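Side-chain contacts in glutathione S-transferase enzyme with thioredoxin-like domain (Xenorhabdus nematophila, PDB 4L8E), which binds glutathione and probably transfers it to other substrates or uses it in related thiol chemistry: residues D30-P35 and P68-I73; A133-M138 and P195-Y200; P137-N142 and E201-N206. One frame throughout, in Å; residues are numbered along the deposited sequence. Where two conformers were deposited one is given.

How the contacts relate
Contact 1 lies in the thioredoxin-like part of the fold, whereas contacts 2 and 3 are built on helix 118-145 of the all-helical part. Their separation is clear: the centre of contact 1 is about 22 Å from that of contact 2 and about 26 Å from that of contact 3. Contacts 2 and 3 share Pro137 and Met138, have centres about 7 Å apart, and are joined by a probable hydrogen bond of 3.0 Å from Gln203 NE2 to Trp196 O. Bound glutathione links the set. The chain D molecule reaches Pro35 of contact 1 and Cys199 of contact 2, and the chain B molecule lies against Pro137 in contacts 2 and 3.

Contact 1 of 3, residues D30-P35 and P68-I73. With GSH (glutathione), chain D.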
loop_
_atom_site.group_PDB
_atom_site.type_symbol
_atom_site.label_atom_id
_atom_site.label_comp_id
_atom_site.label_asym_id
_atom_site.label_seq_id
_atom_site.Cartn_x
_atom_site.Cartn_y
_atom_site.Cartn_z
ATOM N N ASP A 30 -6.883 16.819 13.452
ATOM C CA ASP A 30 -6.450 17.794 12.458
ATOM C C ASP A 30 -6.148 17.007 11.182
ATOM O O ASP A 30 -5.369 16.036 11.224
ATOM C CB ASP A 30 -5.191 18.542 12.889
ATOM C CG ASP A 30 -5.427 19.534 14.010
ATOM O OD1 ASP A 30 -6.436 20.248 13.977
ATOM O OD2 ASP A 30 -4.562 19.638 14.895
ATOM N N LEU A 31 -6.785 17.395 10.073
ATOM C CA LEU A 31 -6.574 16.742 8.793
ATOM C C LEU A 31 -5.873 17.678 7.814
ATOM O O LEU A 31 -6.372 18.756 7.500
ATOM C CB LEU A 31 -7.897 16.273 8.204
ATOM C CG LEU A 31 -7.855 15.661 6.800
ATOM C CD1 LEU A 31 -6.963 14.443 6.668
ATOM C CD2 LEU A 31 -9.272 15.365 6.339
ATOM N N TYR A 32 -4.717 17.245 7.344
ATOM C CA TYR A 32 -3.950 17.965 6.333
ATOM C C TYR A 32 -4.386 17.414 4.965
ATOM O O TYR A 32 -4.266 16.215 4.688
ATOM C CB TYR A 32 -2.443 17.821 6.623
ATOM C CG TYR A 32 -2.119 18.486 7.914
ATOM C CD1 TYR A 32 -2.314 17.827 9.126
ATOM C CD2 TYR A 32 -1.703 19.811 7.943
ATOM C CE1 TYR A 32 -2.098 18.482 10.342
ATOM C CE2 TYR A 32 -1.458 20.456 9.141
ATOM C CZ TYR A 32 -1.650 19.788 10.334
ATOM O OH TYR A 32 -1.415 20.438 11.529
ATOM N N TYR A 33 -4.952 18.310 4.145
ATOM C CA TYR A 33 -5.863 17.900 3.080
ATOM C C TYR A 33 -5.738 18.702 1.804
ATOM O O TYR A 33 -5.501 19.901 1.838
ATOM C CB TYR A 33 -7.286 18.095 3.594
ATOM C CG TYR A 33 -8.434 17.939 2.603
ATOM C CD1 TYR A 33 -9.013 16.694 2.363
ATOM C CD2 TYR A 33 -8.974 19.034 1.972
ATOM C CE1 TYR A 33 -10.099 16.574 1.485
ATOM C CE2 TYR A 33 -10.055 18.921 1.091
ATOM C CZ TYR A 33 -10.596 17.677 0.841
ATOM O OH TYR A 33 -11.671 17.609 -0.036
ATOM N N ALA A 34 -5.950 18.014 0.684
ATOM C CA ALA A 34 -6.248 18.645 -0.590
ATOM C C ALA A 34 -7.378 17.829 -1.214
ATOM O O ALA A 34 -7.502 16.641 -0.931
ATOM C CB ALA A 34 -5.030 18.653 -1.508
ATOM N N PRO A 35 -8.198 18.466 -2.049
ATOM C CA PRO A 35 -9.323 17.795 -2.694
ATOM C C PRO A 35 -8.857 16.938 -3.857
ATOM O O PRO A 35 -8.932 17.334 -5.028
ATOM C CB PRO A 35 -10.179 18.957 -3.186
ATOM C CG PRO A 35 -9.192 20.061 -3.426
ATOM C CD PRO A 35 -8.209 19.918 -2.309
ATOM N N PRO A 68 8.735 22.870 6.135
ATOM C CA PRO A 68 9.284 22.072 7.249
ATOM C C PRO A 68 8.233 21.643 8.270
ATOM O O PRO A 68 8.291 20.531 8.804
ATOM C CB PRO A 68 10.299 23.026 7.893
ATOM C CG PRO A 68 10.688 23.938 6.821
ATOM C CD PRO A 68 9.485 24.121 5.937
ATOM N N GLU A 69 7.253 22.503 8.526
ATOM C CA GLU A 69 6.216 22.188 9.520
ATOM C C GLU A 69 5.351 21.007 9.070
ATOM O O GLU A 69 4.948 20.152 9.873
ATOM C CB GLU A 69 5.326 23.403 9.801
ATOM C CG GLU A 69 6.045 24.734 9.806
ATOM C CD GLU A 69 6.138 25.343 8.416
ATOM O OE1 GLU A 69 5.119 25.872 7.918
ATOM O OE2 GLU A 69 7.228 25.281 7.815
ATOM N N PHE A 70 5.088 20.931 7.771
ATOM C CA PHE A 70 4.367 19.805 7.230
ATOM C C PHE A 70 5.218 18.523 7.188
ATOM O O PHE A 70 4.747 17.445 7.545
ATOM C CB PHE A 70 3.817 20.099 5.842
ATOM C CG PHE A 70 2.993 18.967 5.301
ATOM C CD1 PHE A 70 1.746 18.680 5.850
ATOM C CD2 PHE A 70 3.460 18.173 4.270
ATOM C CE1 PHE A 70 0.991 17.617 5.371
ATOM C CE2 PHE A 70 2.698 17.132 3.781
ATOM C CZ PHE A 70 1.470 16.848 4.331
ATOM N N LEU A 71 6.466 18.644 6.747
ATOM C CA LEU A 71 7.363 17.489 6.697
ATOM C C LEU A 71 7.558 16.859 8.082
ATOM O O LEU A 71 7.815 15.658 8.195
ATOM C CB LEU A 71 8.711 17.897 6.100
ATOM C CG LEU A 71 8.689 18.285 4.624
ATOM C CD1 LEU A 71 10.049 18.833 4.183
ATOM C CD2 LEU A 71 8.255 17.094 3.781
ATOM N N ALA A 72 7.442 17.660 9.145
ATOM C CA ALA A 72 7.522 17.116 10.497
ATOM C C ALA A 72 6.439 16.082 10.812
ATOM O O ALA A 72 6.676 15.159 11.583
ATOM C CB ALA A 72 7.481 18.250 11.518
ATOM N N ILE A 73 5.268 16.290 10.208
ATOM C CA ILE A 73 4.088 15.444 10.341
ATOM C C ILE A 73 4.049 14.328 9.281
ATOM O O ILE A 73 3.584 13.216 9.544
ATOM C CB ILE A 73 2.821 16.340 10.217
ATOM C CG1 ILE A 73 2.748 17.318 11.393
ATOM C CG2 ILE A 73 1.558 15.527 10.142
ATOM C CD1 ILE A 73 1.758 18.446 11.211
HETATM C CG1 GSH D . -11.013 16.154 -7.123
HETATM C CD1 GSH D . -10.530 14.805 -7.645
HETATM O OE1 GSH D . -10.812 13.771 -7.041
HETATM N N2 GSH D . -9.735 14.815 -8.888
HETATM C CA2 GSH D . -9.196 13.640 -9.505
HETATM C C2 GSH D . -7.683 13.751 -9.491
HETATM O O2 GSH D . -7.009 12.926 -10.123
HETATM C CB2 GSH D . -9.693 13.470 -10.912
HETATM S SG2 GSH D . -11.339 12.790 -10.886
HETATM N N3 GSH D . -7.004 14.809 -8.734
HETATM C CA3 GSH D . -5.544 14.867 -8.711
HETATM C C3 GSH D . -4.907 15.275 -10.003
HETATM O O31 GSH D . -3.675 15.061 -10.166
HETATM O O32 GSH D . -5.571 15.829 -10.916
#
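Strand 30-33 and helix 68-73 approach most closely at Tyr32 and Phe70, whose CA atoms remain 8.6 Å apart, so the gap between the backbones is bridged by side chains alone. No hydrogen bond crosses it, and the two segments bury only 145 Å² between them. The arrangement belongs to the thioredoxin-like domain of the glutathione S-transferase fold: helix 68-73 packs against the four-stranded mixed sheet, in which 30-33 is an inner strand between the parallel 54-57 and the antiparallel 81-84.

Tyr32 carries the strand side of the contact, its CB directed toward the helix. Its near end meets Phe70, with Tyr32 CB 3.7 Å from Phe70 CE1. That methylene sits at the edge of the phenyl ring, near its plane, and the two side chains slide past one another in opposite directions. Phe70 gets there because its CG is anti to the backbone N (chi1 -176°), which carries CE1 across to the strand although the CB itself does not point that way. At the far end, in the conformer of Ile73 given here, Ile73 CD1 lies 3.8 Å from Tyr32 CZ, the two side chains crossing at about a right angle. The extended second torsion of this conformer (chi2 166°) carries the methyl out to the end of the ring; as a second conformer was deposited, this touch is the less certain one.

Neighbours add to the layer: the Tyr32 ring also meets His56, Ile73 packs on Ala81 and Val83 of strand 81-84, and Phe70 rests on Ile58, Gln65 and Ile79. At the other end of segment 30-35, Pro35 O comes within 3.2 Å of CG1 of the chain D glutathione. Between the segments the chemistry is thus apolar, so this interface probably contributes through close packing, with no directional bond fixing its register.

Contact 2 of 3, residues A133-M138 and P195-Y200; sequences AGFGPM and PWAKCY. With GSH (glutathione), chain B; GSH (glutathione), chain D.
Trp196 lays one face of its indole over Gly136: Gly136 CA stands 3.9 Å from the centroid of the five-membered ring and 13° off its normal, a CH-pi contact. Gly136 O lies over the same indole system, 3.7 Å from Trp196 CH2. The pyrrole nitrogen is engaged as well, NE1 being hydrogen-bonded to Asn38 OD1.

At the root of the indole, Phe135 CE2 lies 3.6 Å from Trp196 CB; a chi1 of -162° swings the Phe135 ring away from its own N and across to the other helix. Phe135 CE2 is also 4.1 Å from Ala197 CB, and Ala197 N sits at the edge of the Phe135 ring, near its plane. All four touching residues are buried, where helix 118-145, kinked at Pro137, packs on helix 188-197 in the helical domain of the glutathione S-transferase fold.

Glutathione of chain B rests on this wall. Its O31 is 3.4 Å from Trp196 CZ2, and its O32 is 3.3 Å from Pro137 N, a nitrogen with no hydrogen to donate. Hence Trp196 and Pro137 give the glycine carboxylate close packing; the polar grip on this ligand includes Asn38 ND2 and Arg159 NH2 of the second subunit.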
loop_
_atom_site.group_PDB
_atom_site.type_symbol
_atom_site.label_atom_id
_atom_site.label_comp_id
_atom_site.label_asym_id
_atom_site.label_seq_id
_atom_site.Cartn_x
_atom_site.Cartn_y
_atom_site.Cartn_z
ATOM N N ALA A 133 -1.575 -0.187 -2.777
ATOM C CA ALA A 133 -0.379 -0.710 -3.430
ATOM C C ALA A 133 -0.491 -0.828 -4.936
ATOM O O ALA A 133 0.535 -0.858 -5.651
ATOM C CB ALA A 133 0.002 -2.085 -2.820
ATOM N N GLY A 134 -1.718 -0.943 -5.433
ATOM C CA GLY A 134 -1.930 -1.170 -6.857
ATOM C C GLY A 134 -2.917 -0.194 -7.490
ATOM O O GLY A 134 -2.563 0.505 -8.438
ATOM N N PHE A 135 -4.145 -0.133 -6.987
ATOM C CA PHE A 135 -5.185 0.659 -7.641
ATOM C C PHE A 135 -4.793 2.158 -7.691
ATOM O O PHE A 135 -4.770 2.803 -8.750
ATOM C CB PHE A 135 -6.518 0.413 -6.919
ATOM C CG PHE A 135 -7.752 0.801 -7.723
ATOM C CD1 PHE A 135 -8.084 0.091 -8.858
ATOM C CD2 PHE A 135 -8.577 1.858 -7.324
ATOM C CE1 PHE A 135 -9.205 0.406 -9.595
ATOM C CE2 PHE A 135 -9.713 2.172 -8.058
ATOM C CZ PHE A 135 -10.026 1.438 -9.202
ATOM N N GLY A 136 -4.478 2.715 -6.536
ATOM C CA GLY A 136 -4.047 4.098 -6.469
ATOM C C GLY A 136 -2.752 4.378 -7.226
ATOM O O GLY A 136 -2.667 5.301 -8.061
ATOM N N PRO A 137 -1.702 3.620 -6.925
ATOM C CA PRO A 137 -0.446 3.970 -7.566
ATOM C C PRO A 137 -0.520 3.863 -9.079
ATOM O O PRO A 137 0.001 4.718 -9.769
ATOM C CB PRO A 137 0.529 2.940 -6.987
ATOM C CG PRO A 137 -0.016 2.700 -5.630
ATOM C CD PRO A 137 -1.495 2.707 -5.791
ATOM N N MET A 138 -1.165 2.832 -9.600
ATOM C CA MET A 138 -1.168 2.660 -11.057
ATOM C C MET A 138 -2.134 3.624 -11.766
ATOM O O MET A 138 -1.803 4.170 -12.824
ATOM C CB MET A 138 -1.477 1.216 -11.427
ATOM C CG MET A 138 -0.424 0.243 -10.916
ATOM S SD MET A 138 1.169 0.571 -11.719
ATOM C CE MET A 138 2.065 1.413 -10.409
ATOM N N PRO A 195 -12.764 6.920 -4.178
ATOM C CA PRO A 195 -12.341 8.193 -4.769
ATOM C C PRO A 195 -11.505 8.025 -6.027
ATOM O O PRO A 195 -11.494 8.955 -6.854
ATOM C CB PRO A 195 -11.518 8.833 -3.641
ATOM C CG PRO A 195 -12.061 8.199 -2.390
ATOM C CD PRO A 195 -12.346 6.790 -2.779
ATOM N N TRP A 196 -10.867 6.874 -6.174
ATOM C CA TRP A 196 -10.107 6.550 -7.374
ATOM C C TRP A 196 -11.004 6.025 -8.487
ATOM O O TRP A 196 -10.903 6.454 -9.628
ATOM C CB TRP A 196 -9.000 5.544 -7.040
ATOM C CG TRP A 196 -7.787 6.229 -6.459
ATOM C CD1 TRP A 196 -7.446 6.349 -5.128
ATOM C CD2 TRP A 196 -6.798 6.953 -7.190
ATOM N NE1 TRP A 196 -6.288 7.085 -5.009
ATOM C CE2 TRP A 196 -5.871 7.462 -6.256
ATOM C CE3 TRP A 196 -6.602 7.222 -8.550
ATOM C CZ2 TRP A 196 -4.779 8.223 -6.642
ATOM C CZ3 TRP A 196 -5.538 7.974 -8.918
ATOM C CH2 TRP A 196 -4.611 8.449 -7.974
ATOM N N ALA A 197 -11.911 5.116 -8.143
ATOM C CA ALA A 197 -12.846 4.581 -9.140
ATOM C C ALA A 197 -13.794 5.650 -9.694
ATOM O O ALA A 197 -14.209 5.557 -10.849
ATOM C CB ALA A 197 -13.628 3.431 -8.554
ATOM N N LYS A 198 -14.131 6.659 -8.875
ATOM C CA LYS A 198 -14.984 7.778 -9.260
ATOM C C LYS A 198 -14.375 8.556 -10.413
ATOM O O LYS A 198 -15.078 9.254 -11.168
ATOM C CB LYS A 198 -15.220 8.710 -8.036
ATOM C CG LYS A 198 -15.529 10.168 -8.343
ATOM C CD LYS A 198 -16.264 10.848 -7.192
ATOM C CE LYS A 198 -16.692 12.278 -7.547
ATOM N NZ LYS A 198 -15.544 13.088 -8.074
ATOM N N CYS A 199 -13.064 8.420 -10.564
ATOM C CA CYS A 199 -12.315 9.134 -11.573
ATOM C C CYS A 199 -12.105 8.331 -12.856
ATOM O O CYS A 199 -11.276 8.705 -13.683
ATOM C CB CYS A 199 -10.965 9.577 -11.017
ATOM S SG CYS A 199 -11.088 10.837 -9.703
ATOM N N TYR A 200 -12.875 7.264 -13.048
ATOM C CA TYR A 200 -12.749 6.435 -14.259
ATOM C C TYR A 200 -12.717 7.206 -15.580
ATOM O O TYR A 200 -11.963 6.842 -16.491
ATOM C CB TYR A 200 -13.866 5.393 -14.310
ATOM C CG TYR A 200 -15.228 5.982 -14.577
ATOM C CD1 TYR A 200 -16.020 6.432 -13.529
ATOM C CD2 TYR A 200 -15.737 6.055 -15.864
ATOM C CE1 TYR A 200 -17.280 6.991 -13.772
ATOM C CE2 TYR A 200 -16.990 6.585 -16.108
ATOM C CZ TYR A 200 -17.753 7.043 -15.055
ATOM O OH TYR A 200 -19.007 7.590 -15.258
HETATM N N1 GSH B . 4.386 14.138 -7.758
HETATM C CA1 GSH B . 3.174 13.528 -8.158
HETATM C C1 GSH B . 3.347 12.953 -9.536
HETATM O O11 GSH B . 4.211 13.444 -10.329
HETATM O O12 GSH B . 2.611 11.986 -9.912
HETATM C CB1 GSH B . 2.107 14.554 -8.183
HETATM C CG1 GSH B . 0.761 14.008 -8.617
HETATM C CD1 GSH B . 0.086 13.232 -7.505
HETATM O OE1 GSH B . 0.356 13.440 -6.343
HETATM N N2 GSH B . -0.884 12.220 -7.879
HETATM C CA2 GSH B . -1.565 11.455 -6.888
HETATM C C2 GSH B . -1.186 9.996 -7.094
HETATM O O2 GSH B . -0.949 9.504 -8.207
HETATM C CB2 GSH B . -3.039 11.585 -7.006
HETATM S SG2 GSH B . -3.569 13.255 -6.595
HETATM N N3 GSH B . -1.065 9.157 -5.952
HETATM C CA3 GSH B . -0.698 7.776 -6.155
HETATM C C3 GSH B . -1.265 6.955 -5.067
HETATM O O31 GSH B . -2.325 7.323 -4.498
HETATM O O32 GSH B . -0.659 5.898 -4.731
HETATM C CG1 GSH D . -11.013 16.154 -7.123
HETATM C CD1 GSH D . -10.530 14.805 -7.645
HETATM O OE1 GSH D . -10.812 13.771 -7.041
HETATM N N2 GSH D . -9.735 14.815 -8.888
HETATM C CA2 GSH D . -9.196 13.640 -9.505
HETATM C C2 GSH D . -7.683 13.751 -9.491
HETATM O O2 GSH D . -7.009 12.926 -10.123
HETATM C CB2 GSH D . -9.693 13.470 -10.912
HETATM S SG2 GSH D . -11.339 12.790 -10.886
HETATM N N3 GSH D . -7.004 14.809 -8.734
HETATM C CA3 GSH D . -5.544 14.867 -8.711
HETATM C C3 GSH D . -4.907 15.275 -10.003
HETATM O O31 GSH D . -3.675 15.061 -10.166
HETATM O O32 GSH D . -5.571 15.829 -10.916
#

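Contact 3 of 3, residues P137-N142 and E201-N206. With GSH (glutathione), chain B.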
loop_
_atom_site.group_PDB
_atom_site.type_symbol
_atom_site.label_atom_id
_atom_site.label_comp_id
_atom_site.label_asym_id
_atom_site.label_seq_id
_atom_site.Cartn_x
_atom_site.Cartn_y
_atom_site.Cartn_z
ATOM N N PRO A 137 -1.702 3.620 -6.925
ATOM C CA PRO A 137 -0.446 3.970 -7.566
ATOM C C PRO A 137 -0.520 3.863 -9.079
ATOM O O PRO A 137 0.001 4.718 -9.769
ATOM C CB PRO A 137 0.529 2.940 -6.987
ATOM C CG PRO A 137 -0.016 2.700 -5.630
ATOM C CD PRO A 137 -1.495 2.707 -5.791
ATOM N N MET A 138 -1.165 2.832 -9.600
ATOM C CA MET A 138 -1.168 2.660 -11.057
ATOM C C MET A 138 -2.134 3.624 -11.766
ATOM O O MET A 138 -1.803 4.170 -12.824
ATOM C CB MET A 138 -1.477 1.216 -11.427
ATOM C CG MET A 138 -0.424 0.243 -10.916
ATOM S SD MET A 138 1.169 0.571 -11.719
ATOM C CE MET A 138 2.065 1.413 -10.409
ATOM N N LEU A 139 -3.325 3.840 -11.205
ATOM C CA LEU A 139 -4.226 4.828 -11.794
ATOM C C LEU A 139 -3.611 6.227 -11.739
ATOM O O LEU A 139 -3.851 7.061 -12.626
ATOM C CB LEU A 139 -5.598 4.794 -11.129
ATOM C CG LEU A 139 -6.393 3.514 -11.361
ATOM C CD1 LEU A 139 -7.730 3.567 -10.600
ATOM C CD2 LEU A 139 -6.611 3.207 -12.850
ATOM N N GLY A 140 -2.810 6.492 -10.711
ATOM C CA GLY A 140 -2.106 7.760 -10.607
ATOM C C GLY A 140 -1.081 7.928 -11.721
ATOM O O GLY A 140 -0.804 9.043 -12.151
ATOM N N GLN A 141 -0.487 6.829 -12.181
ATOM C CA GLN A 141 0.470 6.946 -13.286
ATOM C C GLN A 141 -0.313 7.174 -14.570
ATOM O O GLN A 141 0.119 7.911 -15.466
ATOM C CB GLN A 141 1.329 5.692 -13.430
ATOM C CG GLN A 141 2.048 5.273 -12.175
ATOM C CD GLN A 141 2.679 6.437 -11.437
ATOM O OE1 GLN A 141 3.556 7.117 -11.964
ATOM N NE2 GLN A 141 2.223 6.680 -10.196
ATOM N N ASN A 142 -1.467 6.524 -14.660
ATOM C CA ASN A 142 -2.411 6.770 -15.743
ATOM C C ASN A 142 -2.748 8.255 -15.781
ATOM O O ASN A 142 -2.647 8.900 -16.839
ATOM C CB ASN A 142 -3.634 5.855 -15.576
ATOM C CG ASN A 142 -4.737 6.138 -16.559
ATOM O OD1 ASN A 142 -5.056 7.291 -16.865
ATOM N ND2 ASN A 142 -5.357 5.077 -17.049
ATOM N N GLU A 201 -13.528 8.256 -15.733
ATOM C CA GLU A 201 -13.554 8.971 -16.996
ATOM C C GLU A 201 -12.182 9.614 -17.310
ATOM O O GLU A 201 -11.738 9.656 -18.467
ATOM C CB GLU A 201 -14.683 10.031 -16.984
ATOM C CG GLU A 201 -14.921 10.658 -18.339
ATOM C CD GLU A 201 -16.311 11.276 -18.504
ATOM O OE1 GLU A 201 -17.181 11.093 -17.623
ATOM O OE2 GLU A 201 -16.526 11.942 -19.538
ATOM N N HIS A 202 -11.533 10.134 -16.274
ATOM C CA HIS A 202 -10.222 10.755 -16.408
ATOM C C HIS A 202 -9.170 9.719 -16.782
ATOM O O HIS A 202 -8.159 10.045 -17.395
ATOM C CB HIS A 202 -9.806 11.404 -15.090
ATOM C CG HIS A 202 -8.639 12.327 -15.224
ATOM N ND1 HIS A 202 -8.777 13.695 -15.232
ATOM C CD2 HIS A 202 -7.319 12.075 -15.388
ATOM C CE1 HIS A 202 -7.585 14.253 -15.381
ATOM N NE2 HIS A 202 -6.686 13.291 -15.477
ATOM N N GLN A 203 -9.423 8.479 -16.372
ATOM C CA GLN A 203 -8.523 7.363 -16.635
ATOM C C GLN A 203 -8.813 6.739 -17.991
ATOM O O GLN A 203 -8.169 5.780 -18.395
ATOM C CB GLN A 203 -8.676 6.309 -15.545
ATOM C CG GLN A 203 -8.208 6.763 -14.165
ATOM C CD GLN A 203 -9.017 6.186 -13.032
ATOM O OE1 GLN A 203 -9.719 5.192 -13.195
ATOM N NE2 GLN A 203 -8.933 6.807 -11.866
ATOM N N LYS A 204 -9.787 7.309 -18.702
ATOM C CA LYS A 204 -10.204 6.813 -20.006
ATOM C C LYS A 204 -10.696 5.367 -19.936
ATOM O O LYS A 204 -10.582 4.610 -20.916
ATOM C CB LYS A 204 -9.078 6.942 -21.028
ATOM C CG LYS A 204 -8.603 8.360 -21.235
ATOM C CD LYS A 204 -7.424 8.390 -22.187
ATOM C CE LYS A 204 -7.366 9.677 -22.975
ATOM N NZ LYS A 204 -7.049 10.839 -22.114
ATOM N N ILE A 205 -11.261 5.006 -18.792
ATOM C CA ILE A 205 -11.858 3.697 -18.594
ATOM C C ILE A 205 -13.324 3.668 -19.062
ATOM O O ILE A 205 -14.118 4.541 -18.711
ATOM C CB ILE A 205 -11.758 3.291 -17.111
ATOM C CG1 ILE A 205 -10.343 2.806 -16.773
ATOM C CG2 ILE A 205 -12.793 2.232 -16.736
ATOM C CD1 ILE A 205 -9.982 1.465 -17.403
ATOM N N ASN A 206 -13.680 2.662 -19.850
ATOM C CA ASN A 206 -15.075 2.442 -20.239
ATOM C C ASN A 206 -15.782 1.641 -19.169
ATOM O O ASN A 206 -15.615 0.425 -19.055
ATOM C CB ASN A 206 -15.187 1.709 -21.575
ATOM C CG ASN A 206 -16.640 1.482 -22.004
ATOM O OD1 ASN A 206 -17.571 1.966 -21.361
ATOM N ND2 ASN A 206 -16.829 0.742 -23.079
HETATM N N1 GSH B . 4.386 14.138 -7.758
HETATM C CA1 GSH B . 3.174 13.528 -8.158
HETATM C C1 GSH B . 3.347 12.953 -9.536
HETATM O O11 GSH B . 4.211 13.444 -10.329
HETATM O O12 GSH B . 2.611 11.986 -9.912
HETATM C CB1 GSH B . 2.107 14.554 -8.183
HETATM C CG1 GSH B . 0.761 14.008 -8.617
HETATM C CD1 GSH B . 0.086 13.232 -7.505
HETATM O OE1 GSH B . 0.356 13.440 -6.343
HETATM N N2 GSH B . -0.884 12.220 -7.879
HETATM C CA2 GSH B . -1.565 11.455 -6.888
HETATM C C2 GSH B . -1.186 9.996 -7.094
HETATM O O2 GSH B . -0.949 9.504 -8.207
HETATM C CB2 GSH B . -3.039 11.585 -7.006
HETATM S SG2 GSH B . -3.569 13.255 -6.595
HETATM N N3 GSH B . -1.065 9.157 -5.952
HETATM C CA3 GSH B . -0.698 7.776 -6.155
HETATM C C3 GSH B . -1.265 6.955 -5.067
HETATM O O31 GSH B . -2.325 7.323 -4.498
HETATM O O32 GSH B . -0.659 5.898 -4.731
#
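Asn142 ND2 is held by two groups, Gln203 O across the contact and Ser164 OG, its stronger partner. The site lies in the helical domain of the glutathione S-transferase fold, where helix 118-145 meets the type I turn from Glu201 to Lys204. With chi1 at 174° the Asn142 amide extends toward that turn, and ND2 reaches Gln203 O at 3.2 Å with an N-H...O angle of 157°. It meets the carbonyl at a C=O...N angle of 120°, tilted somewhat from the carbonyl plane.

The Gln203 side chain crosses that of Leu139 at about a right angle, and its polar ends are satisfied by other groups: OE1 by Tyr168 OH, NE2 by Trp196 O and His143 NE2. This buried amide therefore ties the turn to three neighbouring parts of the domain while its flank packs on leucine.

Within the helix, Pro137 O accepts from Gln141 N at 3.2 Å and from Gln141 NE2 at 3.0 Å. The side-chain bond folds Gln141 back along its own helix, the acceptor lying in its amide plane. Gln141 OE1 is then held by Tyr160 and Arg159 of the second subunit, so the same amide links the helix to the dimer interface.

Glutathione of chain B lies against Gly140, whose CA is 3.2 Å from ligand O2. On the Gln203 side, both Leu139 methyls, CD1 and CD2, are 3.7 Å from Gln203 OE1.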